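Local coordinates for YycN protein (Bacillus subtilis, PDB 1ON0) that is a putative acetyltransferase of the GNAT family, probably transferring an acyl group to an acceptor that has not been identified, at residues I3-M8 / L110-Q115. Sequence-based numbering, arbitrary orientation.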
loop_
_atom_site.group_PDB
_atom_site.type_symbol
_atom_site.label_atom_id
_atom_site.label_comp_id
_atom_site.label_asym_id
_atom_site.label_seq_id
_atom_site.Cartn_x
_atom_site.Cartn_y
_atom_site.Cartn_z
ATOM N N ILE B 3 -0.485 1.282 -13.328
ATOM C CA ILE B 3 -0.894 2.666 -13.489
ATOM C C ILE B 3 -0.816 3.025 -14.961
ATOM O O ILE B 3 0.254 2.940 -15.560
ATOM C CB ILE B 3 0.025 3.626 -12.715
ATOM C CG1 ILE B 3 0.060 3.227 -11.243
ATOM C CG2 ILE B 3 -0.486 5.058 -12.875
ATOM C CD1 ILE B 3 -1.318 3.213 -10.580
HETATM N N MSE B 4 -1.946 3.428 -15.534
HETATM C CA MSE B 4 -1.994 3.792 -16.941
HETATM C C MSE B 4 -1.865 5.281 -17.173
HETATM O O MSE B 4 -2.420 6.087 -16.425
HETATM C CB MSE B 4 -3.298 3.311 -17.580
HETATM C CG MSE B 4 -3.493 1.813 -17.544
HETATM SE SE MSE B 4 -5.141 1.299 -18.380
HETATM C CE MSE B 4 -6.351 1.677 -16.942
ATOM N N LEU B 5 -1.114 5.633 -18.210
ATOM C CA LEU B 5 -0.921 7.025 -18.607
ATOM C C LEU B 5 -1.814 7.287 -19.819
ATOM O O LEU B 5 -1.608 6.712 -20.882
ATOM C CB LEU B 5 0.530 7.278 -19.019
ATOM C CG LEU B 5 1.492 7.815 -17.965
ATOM C CD1 LEU B 5 1.747 6.744 -16.951
ATOM C CD2 LEU B 5 2.784 8.269 -18.623
ATOM N N THR B 6 -2.816 8.135 -19.660
ATOM C CA THR B 6 -3.685 8.469 -20.772
ATOM C C THR B 6 -3.585 9.977 -20.959
ATOM O O THR B 6 -3.616 10.736 -19.989
ATOM C CB THR B 6 -5.166 8.123 -20.489
ATOM O OG1 THR B 6 -5.251 6.793 -19.967
ATOM C CG2 THR B 6 -5.989 8.215 -21.772
ATOM N N PRO B 7 -3.447 10.437 -22.208
ATOM C CA PRO B 7 -3.358 11.892 -22.399
ATOM C C PRO B 7 -4.659 12.578 -21.943
ATOM O O PRO B 7 -5.745 12.090 -22.225
ATOM C CB PRO B 7 -3.076 12.029 -23.900
ATOM C CG PRO B 7 -3.621 10.753 -24.489
ATOM C CD PRO B 7 -3.309 9.703 -23.476
HETATM N N MSE B 8 -4.549 13.682 -21.213
HETATM C CA MSE B 8 -5.738 14.385 -20.731
HETATM C C MSE B 8 -6.587 14.901 -21.881
HETATM O O MSE B 8 -6.076 15.250 -22.944
HETATM C CB MSE B 8 -5.378 15.595 -19.872
HETATM C CG MSE B 8 -4.632 15.318 -18.577
HETATM SE SE MSE B 8 -4.641 16.907 -17.462
HETATM C CE MSE B 8 -4.046 18.187 -18.763
ATOM N N LEU B 110 5.478 6.402 -10.755
ATOM C CA LEU B 110 6.769 6.917 -11.153
ATOM C C LEU B 110 7.482 5.910 -12.017
ATOM O O LEU B 110 8.338 6.276 -12.827
ATOM C CB LEU B 110 7.598 7.280 -9.922
ATOM C CG LEU B 110 8.154 8.705 -9.910
ATOM C CD1 LEU B 110 7.101 9.724 -10.278
ATOM C CD2 LEU B 110 8.711 8.984 -8.533
ATOM N N ALA B 111 7.147 4.635 -11.852
ATOM C CA ALA B 111 7.765 3.611 -12.700
ATOM C C ALA B 111 7.081 3.598 -14.081
ATOM O O ALA B 111 7.677 3.188 -15.051
ATOM C CB ALA B 111 7.667 2.233 -12.044
ATOM N N ALA B 112 5.828 4.029 -14.160
ATOM C CA ALA B 112 5.173 4.064 -15.455
ATOM C C ALA B 112 5.727 5.289 -16.177
ATOM O O ALA B 112 5.723 5.350 -17.411
ATOM C CB ALA B 112 3.670 4.159 -15.321
ATOM N N LEU B 113 6.221 6.259 -15.408
ATOM C CA LEU B 113 6.805 7.472 -15.986
ATOM C C LEU B 113 8.063 7.061 -16.733
ATOM O O LEU B 113 8.212 7.367 -17.909
ATOM C CB LEU B 113 7.185 8.478 -14.893
ATOM C CG LEU B 113 7.450 9.942 -15.286
ATOM C CD1 LEU B 113 8.397 10.514 -14.261
ATOM C CD2 LEU B 113 8.049 10.094 -16.683
ATOM N N ASP B 114 8.969 6.369 -16.044
ATOM C CA ASP B 114 10.211 5.934 -16.668
ATOM C C ASP B 114 9.960 5.114 -17.908
ATOM O O ASP B 114 10.602 5.308 -18.936
ATOM C CB ASP B 114 11.044 5.088 -15.712
ATOM C CG ASP B 114 11.498 5.857 -14.520
ATOM O OD1 ASP B 114 11.353 7.098 -14.530
ATOM O OD2 ASP B 114 12.014 5.229 -13.571
ATOM N N GLN B 115 9.039 4.172 -17.792
ATOM C CA GLN B 115 8.702 3.302 -18.910
ATOM C C GLN B 115 8.257 4.138 -20.103
ATOM O O GLN B 115 8.688 3.902 -21.229
ATOM C CB GLN B 115 7.575 2.350 -18.515
ATOM C CG GLN B 115 7.166 1.424 -19.631
ATOM C CD GLN B 115 8.216 0.364 -19.908
ATOM O OE1 GLN B 115 8.141 -0.354 -20.904
ATOM N NE2 GLN B 115 9.194 0.248 -19.010
#
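Leu5 lays its CD1 methyl against the methyl of Ala112, CD1 to CB 3.6 Å, and this pair is the apolar heart of a small seam between strand 4-7 and helix 105-119. The chain just before the strand comes close to the helix here, Ile3 CA lying 6.5 Å from Ala112 CA, which the short side chain of Ala112 permits. Ala112 CB also meets the backbone, 3.6 Å from Ile3 O, so that the Ala112 methyl rests on a leucine methyl and a carbonyl oxygen at once. That oxygen touch is van der Waals packing.

Leu5 starts out toward the helix, and its chi1 of -94°, turned off the staggered position, helps place CD1 on Ala112; its side chain also packs on Ala116, one helical turn beyond. Ile3 starts toward the helix but turns aside, and its side chain touches Gln108 and Ala109 earlier in that helix, while Met4, a selenomethionine, points away from it. Leu113 and Leu110 belong to the buried side of the helix, Leu110 meeting Leu139 and Tyr140 of helix 134-142.

Only 128 Å² is buried between the two segments, as befits a contact near the protein surface. Strand 4-7 pairs antiparallel with strand 60-66 through backbone hydrogen bonds of Met4 with Lys66 and Thr6 with Ser64, continued just past the strand by Met8 with Leu62. Helix 105-119, the crossover helix of the beta-alpha-beta unit between parallel strands 88-96 and 124-127, packs against the sheet as far as this N-terminal edge strand, consistent with the GNAT fold.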